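Local coordinates for beta-lactamase-like protein (Novosphingobium pentaromativorans US6-1, PDB 6AUF) that probably hydrolyses beta-lactam antibiotics as a class B3 metallo-beta-lactamase, with two zinc ions in its active site, at residues L74-P79 / H110-S115; W102-H107 / Q126-A131; S106-D111 / H185-A190. One frame throughout, in Å; residues are numbered along the deposited sequence.

Interaction 1: residues L74-P79 / H110-S115. With ZN (zinc ion), chain B.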
loop_
_atom_site.group_PDB
_atom_site.type_symbol
_atom_site.label_atom_id
_atom_site.label_comp_id
_atom_site.label_asym_id
_atom_site.label_seq_id
_atom_site.Cartn_x
_atom_site.Cartn_y
_atom_site.Cartn_z
ATOM N N LEU A 74 9.969 3.942 4.199
ATOM C CA LEU A 74 9.652 2.659 3.588
ATOM C C LEU A 74 8.199 2.331 3.904
ATOM O O LEU A 74 7.782 2.434 5.061
ATOM C CB LEU A 74 10.590 1.556 4.106
ATOM C CG LEU A 74 10.311 0.135 3.603
ATOM C CD1 LEU A 74 10.651 -0.010 2.122
ATOM C CD2 LEU A 74 11.033 -0.925 4.435
ATOM N N ILE A 75 7.430 1.960 2.880
ATOM C CA ILE A 75 6.008 1.663 3.027
ATOM C C ILE A 75 5.783 0.189 2.712
ATOM O O ILE A 75 6.060 -0.266 1.595
ATOM C CB ILE A 75 5.136 2.548 2.124
ATOM C CG1 ILE A 75 5.522 4.015 2.269
ATOM C CG2 ILE A 75 3.639 2.344 2.441
ATOM C CD1 ILE A 75 4.795 4.912 1.286
ATOM N N ASP A 76 5.270 -0.549 3.697
ATOM C CA ASP A 76 4.888 -1.947 3.554
ATOM C C ASP A 76 6.086 -2.882 3.599
ATOM O O ASP A 76 7.175 -2.560 3.112
ATOM C CB ASP A 76 4.097 -2.169 2.268
ATOM C CG ASP A 76 2.682 -1.648 2.368
ATOM O OD1 ASP A 76 2.230 -1.404 3.504
ATOM O OD2 ASP A 76 2.022 -1.490 1.323
ATOM N N SER A 77 5.871 -4.050 4.195
ATOM C CA SER A 77 6.899 -5.055 4.347
ATOM C C SER A 77 6.737 -6.229 3.397
ATOM O O SER A 77 7.698 -6.979 3.196
ATOM C CB SER A 77 6.891 -5.586 5.785
ATOM O OG SER A 77 5.685 -6.296 6.032
ATOM N N GLY A 78 5.560 -6.410 2.812
ATOM C CA GLY A 78 5.236 -7.653 2.158
ATOM C C GLY A 78 4.851 -8.689 3.195
ATOM O O GLY A 78 4.768 -8.399 4.394
ATOM N N PRO A 79 4.618 -9.923 2.752
ATOM C CA PRO A 79 4.143 -10.971 3.669
ATOM C C PRO A 79 5.081 -11.195 4.848
ATOM O O PRO A 79 6.180 -10.639 4.945
ATOM C CB PRO A 79 4.059 -12.207 2.770
ATOM C CG PRO A 79 3.831 -11.642 1.388
ATOM C CD PRO A 79 4.615 -10.362 1.344
ATOM N N HIS A 110 -1.783 -9.140 6.659
ATOM C CA HIS A 110 -0.480 -9.801 6.797
ATOM C C HIS A 110 0.333 -9.747 5.507
ATOM O O HIS A 110 1.566 -9.662 5.547
ATOM C CB HIS A 110 -0.673 -11.257 7.198
ATOM C CG HIS A 110 -1.266 -12.081 6.105
ATOM N ND1 HIS A 110 -0.499 -12.716 5.154
ATOM C CD2 HIS A 110 -2.555 -12.309 5.761
ATOM C CE1 HIS A 110 -1.289 -13.336 4.297
ATOM N NE2 HIS A 110 -2.541 -13.106 4.644
ATOM N N ASP A 111 -0.334 -9.841 4.353
ATOM C CA ASP A 111 0.386 -9.866 3.086
ATOM C C ASP A 111 1.090 -8.545 2.803
ATOM O O ASP A 111 2.016 -8.510 1.984
ATOM C CB ASP A 111 -0.581 -10.187 1.951
ATOM C CG ASP A 111 -1.821 -9.326 2.011
ATOM O OD1 ASP A 111 -2.312 -9.123 3.144
ATOM O OD2 ASP A 111 -2.287 -8.838 0.956
ATOM N N HIS A 112 0.659 -7.457 3.439
ATOM C CA HIS A 112 1.286 -6.164 3.220
ATOM C C HIS A 112 2.129 -5.693 4.387
ATOM O O HIS A 112 3.118 -4.988 4.178
ATOM C CB HIS A 112 0.222 -5.107 2.921
ATOM C CG HIS A 112 -0.598 -5.414 1.715
ATOM N ND1 HIS A 112 -0.193 -5.088 0.438
ATOM C CD2 HIS A 112 -1.794 -6.034 1.584
ATOM C CE1 HIS A 112 -1.108 -5.482 -0.426
ATOM N NE2 HIS A 112 -2.092 -6.056 0.244
ATOM N N ALA A 113 1.755 -6.063 5.607
ATOM C CA ALA A 113 2.435 -5.610 6.810
ATOM C C ALA A 113 2.957 -6.784 7.621
ATOM O O ALA A 113 3.426 -6.591 8.748
ATOM C CB ALA A 113 1.494 -4.733 7.658
ATOM N N GLY A 114 2.904 -7.994 7.060
ATOM C CA GLY A 114 3.185 -9.192 7.833
ATOM C C GLY A 114 4.543 -9.212 8.514
ATOM O O GLY A 114 4.711 -9.870 9.547
ATOM N N SER A 115 5.534 -8.522 7.954
ATOM C CA SER A 115 6.844 -8.477 8.591
ATOM C C SER A 115 7.267 -7.045 8.888
ATOM O O SER A 115 8.453 -6.720 8.859
ATOM C CB SER A 115 7.903 -9.214 7.757
ATOM O OG SER A 115 7.871 -8.872 6.383
HETATM ZN ZN ZN B . -3.344 -7.363 -0.526
HETATM O O HOH W 1 2.022 -3.944 -0.069
#

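Interaction 2: residues W102-H107 / Q126-A131. With ZN (zinc ion), chain C.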
loop_
_atom_site.group_PDB
_atom_site.type_symbol
_atom_site.label_atom_id
_atom_site.label_comp_id
_atom_site.label_asym_id
_atom_site.label_seq_id
_atom_site.Cartn_x
_atom_site.Cartn_y
_atom_site.Cartn_z
ATOM N N TRP A 102 11.516 5.779 8.967
ATOM C CA TRP A 102 10.102 5.508 9.199
ATOM C C TRP A 102 9.653 4.325 8.358
ATOM O O TRP A 102 10.084 4.166 7.212
ATOM C CB TRP A 102 9.240 6.722 8.856
ATOM C CG TRP A 102 9.446 7.841 9.816
ATOM C CD1 TRP A 102 10.308 8.885 9.686
ATOM C CD2 TRP A 102 8.791 8.012 11.079
ATOM N NE1 TRP A 102 10.230 9.700 10.784
ATOM C CE2 TRP A 102 9.309 9.187 11.657
ATOM C CE3 TRP A 102 7.813 7.285 11.775
ATOM C CZ2 TRP A 102 8.880 9.662 12.899
ATOM C CZ3 TRP A 102 7.391 7.752 13.006
ATOM C CH2 TRP A 102 7.923 8.931 13.557
ATOM N N ILE A 103 8.794 3.494 8.938
ATOM C CA ILE A 103 8.093 2.451 8.202
ATOM C C ILE A 103 6.607 2.773 8.274
ATOM O O ILE A 103 6.061 2.976 9.366
ATOM C CB ILE A 103 8.394 1.044 8.753
ATOM C CG1 ILE A 103 9.825 0.627 8.433
ATOM C CG2 ILE A 103 7.460 0.013 8.162
ATOM C CD1 ILE A 103 10.307 -0.485 9.320
ATOM N N LEU A 104 5.973 2.863 7.110
ATOM C CA LEU A 104 4.555 3.148 6.975
ATOM C C LEU A 104 3.869 1.928 6.377
ATOM O O LEU A 104 4.521 0.961 5.968
ATOM C CB LEU A 104 4.319 4.378 6.093
ATOM C CG LEU A 104 5.184 5.593 6.421
ATOM C CD1 LEU A 104 4.980 6.667 5.371
ATOM C CD2 LEU A 104 4.887 6.132 7.823
ATOM N N THR A 105 2.537 1.980 6.332
ATOM C CA THR A 105 1.741 0.873 5.818
ATOM C C THR A 105 0.613 1.396 4.947
ATOM O O THR A 105 0.108 2.501 5.148
ATOM C CB THR A 105 1.133 0.008 6.933
ATOM O OG1 THR A 105 0.380 0.826 7.840
ATOM C CG2 THR A 105 2.224 -0.739 7.674
ATOM N N SER A 106 0.240 0.585 3.959
ATOM C CA SER A 106 -0.985 0.838 3.211
ATOM C C SER A 106 -2.191 0.409 4.048
ATOM O O SER A 106 -3.009 1.242 4.450
ATOM C CB SER A 106 -0.940 0.104 1.873
ATOM O OG SER A 106 -0.729 -1.273 2.117
ATOM N N HIS A 107 -2.299 -0.889 4.344
ATOM C CA HIS A 107 -3.391 -1.372 5.177
ATOM C C HIS A 107 -2.901 -2.560 5.993
ATOM O O HIS A 107 -1.767 -3.008 5.853
ATOM C CB HIS A 107 -4.650 -1.670 4.344
ATOM C CG HIS A 107 -4.604 -2.943 3.557
ATOM N ND1 HIS A 107 -4.393 -2.971 2.195
ATOM C CD2 HIS A 107 -4.811 -4.229 3.930
ATOM C CE1 HIS A 107 -4.466 -4.220 1.765
ATOM N NE2 HIS A 107 -4.703 -5.003 2.800
ATOM N N GLN A 126 11.151 3.966 13.160
ATOM C CA GLN A 126 9.905 4.107 13.890
ATOM C C GLN A 126 8.723 3.913 12.948
ATOM O O GLN A 126 8.823 4.087 11.729
ATOM C CB GLN A 126 9.821 5.470 14.569
ATOM C CG GLN A 126 10.490 5.509 15.914
ATOM C CD GLN A 126 10.438 6.879 16.525
ATOM O OE1 GLN A 126 10.614 7.882 15.832
ATOM N NE2 GLN A 126 10.172 6.937 17.826
ATOM N N ILE A 127 7.592 3.547 13.535
ATOM C CA ILE A 127 6.380 3.212 12.798
ATOM C C ILE A 127 5.335 4.292 13.042
ATOM O O ILE A 127 5.086 4.679 14.195
ATOM C CB ILE A 127 5.854 1.828 13.215
ATOM C CG1 ILE A 127 6.843 0.743 12.767
ATOM C CG2 ILE A 127 4.448 1.606 12.688
ATOM C CD1 ILE A 127 6.643 -0.580 13.453
ATOM N N ALA A 128 4.733 4.782 11.958
ATOM C CA ALA A 128 3.641 5.742 12.022
ATOM C C ALA A 128 2.457 5.183 11.256
ATOM O O ALA A 128 2.641 4.487 10.252
ATOM C CB ALA A 128 4.041 7.103 11.446
ATOM N N ALA A 129 1.244 5.482 11.730
ATOM C CA ALA A 129 0.050 4.894 11.137
ATOM C C ALA A 129 -1.183 5.704 11.519
ATOM O O ALA A 129 -1.194 6.416 12.527
ATOM C CB ALA A 129 -0.113 3.433 11.565
ATOM N N VAL A 130 -2.221 5.583 10.683
ATOM C CA VAL A 130 -3.500 6.231 10.948
ATOM C C VAL A 130 -4.163 5.592 12.163
ATOM O O VAL A 130 -3.994 4.401 12.450
ATOM C CB VAL A 130 -4.435 6.151 9.726
ATOM C CG1 VAL A 130 -3.817 6.815 8.541
ATOM C CG2 VAL A 130 -4.799 4.707 9.419
ATOM N N ALA A 131 -4.947 6.385 12.877
ATOM C CA ALA A 131 -5.586 5.850 14.068
ATOM C C ALA A 131 -6.459 4.638 13.736
ATOM O O ALA A 131 -6.502 3.667 14.500
ATOM C CB ALA A 131 -6.396 6.950 14.763
HETATM ZN ZN ZN C . -6.032 -6.549 2.357
HETATM O O HOH W 2 0.965 3.533 8.315
#

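Interaction 3: residues S106-D111 / H185-A190. With ZN (zinc ion), chain C; ZN (zinc ion), chain B.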
loop_
_atom_site.group_PDB
_atom_site.type_symbol
_atom_site.label_atom_id
_atom_site.label_comp_id
_atom_site.label_asym_id
_atom_site.label_seq_id
_atom_site.Cartn_x
_atom_site.Cartn_y
_atom_site.Cartn_z
ATOM N N SER A 106 0.240 0.585 3.959
ATOM C CA SER A 106 -0.985 0.838 3.211
ATOM C C SER A 106 -2.191 0.409 4.048
ATOM O O SER A 106 -3.009 1.242 4.450
ATOM C CB SER A 106 -0.940 0.104 1.873
ATOM O OG SER A 106 -0.729 -1.273 2.117
ATOM N N HIS A 107 -2.299 -0.889 4.344
ATOM C CA HIS A 107 -3.391 -1.372 5.177
ATOM C C HIS A 107 -2.901 -2.560 5.993
ATOM O O HIS A 107 -1.767 -3.008 5.853
ATOM C CB HIS A 107 -4.650 -1.670 4.344
ATOM C CG HIS A 107 -4.604 -2.943 3.557
ATOM N ND1 HIS A 107 -4.393 -2.971 2.195
ATOM C CD2 HIS A 107 -4.811 -4.229 3.930
ATOM C CE1 HIS A 107 -4.466 -4.220 1.765
ATOM N NE2 HIS A 107 -4.703 -5.003 2.800
ATOM N N GLU A 108 -3.757 -3.044 6.887
ATOM C CA GLU A 108 -3.324 -3.793 8.064
ATOM C C GLU A 108 -3.490 -5.300 7.899
ATOM O O GLU A 108 -3.827 -6.009 8.851
ATOM C CB GLU A 108 -4.081 -3.290 9.293
ATOM C CG GLU A 108 -5.586 -3.649 9.363
ATOM C CD GLU A 108 -6.495 -2.680 8.619
ATOM O OE1 GLU A 108 -7.706 -2.638 8.944
ATOM O OE2 GLU A 108 -6.008 -1.964 7.720
ATOM N N HIS A 109 -3.231 -5.818 6.708
ATOM C CA HIS A 109 -3.289 -7.247 6.447
ATOM C C HIS A 109 -1.884 -7.833 6.375
ATOM O O HIS A 109 -0.920 -7.121 6.087
ATOM C CB HIS A 109 -4.065 -7.517 5.161
ATOM C CG HIS A 109 -5.530 -7.217 5.283
ATOM N ND1 HIS A 109 -6.333 -6.953 4.195
ATOM C CD2 HIS A 109 -6.334 -7.138 6.371
ATOM C CE1 HIS A 109 -7.566 -6.732 4.603
ATOM N NE2 HIS A 109 -7.596 -6.841 5.919
ATOM N N HIS A 110 -1.783 -9.140 6.659
ATOM C CA HIS A 110 -0.480 -9.801 6.797
ATOM C C HIS A 110 0.333 -9.747 5.507
ATOM O O HIS A 110 1.566 -9.662 5.547
ATOM C CB HIS A 110 -0.673 -11.257 7.198
ATOM C CG HIS A 110 -1.266 -12.081 6.105
ATOM N ND1 HIS A 110 -0.499 -12.716 5.154
ATOM C CD2 HIS A 110 -2.555 -12.309 5.761
ATOM C CE1 HIS A 110 -1.289 -13.336 4.297
ATOM N NE2 HIS A 110 -2.541 -13.106 4.644
ATOM N N ASP A 111 -0.334 -9.841 4.353
ATOM C CA ASP A 111 0.386 -9.866 3.086
ATOM C C ASP A 111 1.090 -8.545 2.803
ATOM O O ASP A 111 2.016 -8.510 1.984
ATOM C CB ASP A 111 -0.581 -10.187 1.951
ATOM C CG ASP A 111 -1.821 -9.326 2.011
ATOM O OD1 ASP A 111 -2.312 -9.123 3.144
ATOM O OD2 ASP A 111 -2.287 -8.838 0.956
ATOM N N HIS A 185 -11.087 -0.671 1.600
ATOM C CA HIS A 185 -10.780 -2.093 1.569
ATOM C C HIS A 185 -10.772 -2.700 2.960
ATOM O O HIS A 185 -11.130 -3.874 3.123
ATOM C CB HIS A 185 -9.430 -2.321 0.858
ATOM C CG HIS A 185 -8.819 -3.671 1.119
ATOM N ND1 HIS A 185 -9.194 -4.811 0.438
ATOM C CD2 HIS A 185 -7.876 -4.063 2.007
ATOM C CE1 HIS A 185 -8.505 -5.845 0.889
ATOM N NE2 HIS A 185 -7.698 -5.417 1.839
ATOM N N SER A 186 -10.375 -1.918 3.954
ATOM C CA SER A 186 -10.337 -2.336 5.346
ATOM C C SER A 186 -10.553 -1.107 6.208
ATOM O O SER A 186 -10.464 0.028 5.723
ATOM C CB SER A 186 -8.996 -2.984 5.686
ATOM O OG SER A 186 -8.000 -1.978 5.725
ATOM N N PRO A 187 -10.816 -1.285 7.501
ATOM C CA PRO A 187 -10.990 -0.100 8.353
ATOM C C PRO A 187 -9.751 0.769 8.437
ATOM O O PRO A 187 -9.873 2.004 8.472
ATOM C CB PRO A 187 -11.369 -0.707 9.710
ATOM C CG PRO A 187 -12.051 -1.991 9.345
ATOM C CD PRO A 187 -11.268 -2.517 8.172
ATOM N N GLY A 188 -8.561 0.162 8.464
ATOM C CA GLY A 188 -7.311 0.868 8.647
ATOM C C GLY A 188 -6.654 1.342 7.368
ATOM O O GLY A 188 -5.529 1.854 7.408
ATOM N N SER A 189 -7.326 1.196 6.230
ATOM C CA SER A 189 -6.694 1.498 4.952
ATOM C C SER A 189 -6.232 2.951 4.882
ATOM O O SER A 189 -6.963 3.882 5.247
ATOM C CB SER A 189 -7.658 1.198 3.811
ATOM O OG SER A 189 -7.265 1.933 2.671
ATOM N N ALA A 190 -5.006 3.138 4.405
ATOM C CA ALA A 190 -4.401 4.443 4.213
ATOM C C ALA A 190 -3.796 4.533 2.817
ATOM O O ALA A 190 -3.354 3.538 2.240
ATOM C CB ALA A 190 -3.321 4.712 5.247
HETATM ZN ZN ZN C . -6.032 -6.549 2.357
HETATM ZN ZN ZN B . -3.344 -7.363 -0.526
HETATM O O HOH W 3 -2.366 2.027 7.229
#

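Interaction 1: residues L74-P79 / H110-S115
His112 O accepts two backbone N-H groups at once, from the consecutive residues Ser77 and Gly78. The bond from Ser77 N to His112 O is 2.9 Å long and runs nearly along the C=O axis. Gly78 N comes to the same oxygen from above the carbonyl plane, so the two donors approach it quite differently. The turn that follows strand 72-75 is thus clasped to the helical turn of residues 110-113.

The hydroxyl of Ser77 is a second clasp. With chi1 at 67° its OG sits between the backbone N and the carbonyl carbon. There Ser77 OG gives a bond to Gly78 O in the plane of that carbonyl, on a lone pair, and receives Ser115 N at 2.9 Å. Ser115 OG in turn donates to Pro79 O at 2.8 Å, tilted from the carbonyl plane. Pro79 has no N-H, and its ring CD lies 3.3 Å from Asp111 O. Gly78 has a positive phi of 79°, which lets the chain turn here; its CA makes a CH...O contact with Asp111 O.

Asp76 CB lies 3.5 Å from His112 O. Water 1 lies 2.8 Å from Asp76 OD2 and in the plane of the His112 ring at its edge, near ND1. It probably links the two side chains, but the ND1 distance is too short to be sure. Tyr208 OH also binds Asp76 OD2.

The backbone clasp probably helps to place two metal ligands. Asp111 OD2 (2.3 Å) and His112 NE2 (2.0 Å) bind the zinc ion of chain B, and His251 is its third protein ligand. Asp111 and His112 are the closing pair of the His-x-His-x-Asp-His motif, the zinc-binding signature of the metallo-beta-lactamase fold.

Interaction 2: residues W102-H107 / Q126-A131
Trp102 and Gln126 lie side by side and point the same way, with ring and amide planes 36° apart. Gln126 CB sits over one face of the indole, displaced toward the rim. It is 4.0 Å from the centroid of the six-membered ring of Trp102, a CH-pi contact. Beyond CG the glutamine chain is extended, and this carries OE1 along the ring to 3.7 Å from Trp102 CH2. The indole reaches this neighbour because Trp102 CG stands beside its own backbone N, anti to the carbonyl carbon (chi1 -69°). Ile127 O lies at the edge of the same ring, near its plane. Ala128 CB meets the ring obliquely, 3.8 Å from Trp102 CZ3. Leu104 also packs its CD2 methyl on Ala128 CB, at 3.8 Å.

These residues belong to parallel neighbours in the mixed sheet of the metallo-beta-lactamase fold. The short strand segments run at 36° to each other. Helix 116-121 lies in the connection between them, which makes a beta-alpha-beta crossover. Ile103 and Ile127 project to the sheet face away from Trp102 and Gln126. Their contact is looser, CB of Ile103 to CG1 of Ile127 at 4.3 Å. Both rest on Ile116 of the connecting helix.

The backbone pairing is short. Ile103 N donates to Gln126 O in a fairly straight bond of 2.9 Å. Ala128 N returns a weak bond to Ile103 O. Past Leu104 the chains part: the 102-107 segment runs on to His107, whose NE2 binds the zinc ion of chain C. Water 2 spans the widening gap, donating to Ala128 O at 2.7 Å and also hydrogen-bonded to Thr105 OG1.

Interaction 3: residues S106-D111 / H185-A190
His107, His109 and His185 meet at the zinc ion of chain C, forming the three-histidine site of the metallo-beta-lactamase fold. His107 and His109 are the first two histidines of the His-x-His-x-Asp-His motif. His185 comes from the loop before strand 190-197.

Metal bonds come first. His107 NE2 and His185 NE2 are each 2.1 Å from the zinc, while His109 binds it through ND1 at 1.9 Å. The site thus uses two different imidazole nitrogens. The other ring nitrogens have partners too: His107 ND1 is bonded to Asp210, His109 NE2 to Asp146 and His185 ND1 to Thr213 O. These bonds probably help fix the rotation of each ring.

The rings also pack on one another. His185 CD2 lies over the centre of the His107 ring, with the two planes inclined at 55°. His109 and His185 instead meet rim to rim, approaching from opposite directions, with planes at 75°. Nearer the backbone, His107 CB packs against Ser189 CA.

Hydrogen bonds to Glu108 form the next group. Its chain bends at chi2 (-85°), which brings the carboxylate to the turn from Ser186 to Ser189, a type I beta turn. Glu108 OE1 receives Gly188 N at 3.0 Å on its syn side, out of the carboxylate plane. Glu108 OE2 receives the Ser186 hydroxyl at 2.8 Å from above that plane. Both carboxylate oxygens thus grip the turn directly after His185, so Glu108 may help to position that ligand.

The backbone supplies the last link. Ala190 N donates to Ser106 O at 2.8 Å. Water 3 sits between this carbonyl and that of Gly188, with its oxygen 3.0 Å from Ser106 O.

Overall arrangement
Following the chain, the turn after strand 72-75 is met first. Interaction 1 closes the loop from there to helix 110-113. Interaction 2 starts inside that loop, at strand 100-104, and ends beyond it at strand 126-130, so the two cross. Strand 100-104 lies between strands 72-75 and 126-130, which joins both contacts through one sheet. Interaction 3 starts from the end of the same 102-107 segment and closes the longest loop, reaching residues 185-190 just before strand 190-197 of the second sheet. Residues 126-131 fall within that loop, so interaction 2 closes inside it. Interactions 1 and 3 share His110 and Asp111. Together the three contacts tie both sheets to the two-zinc site.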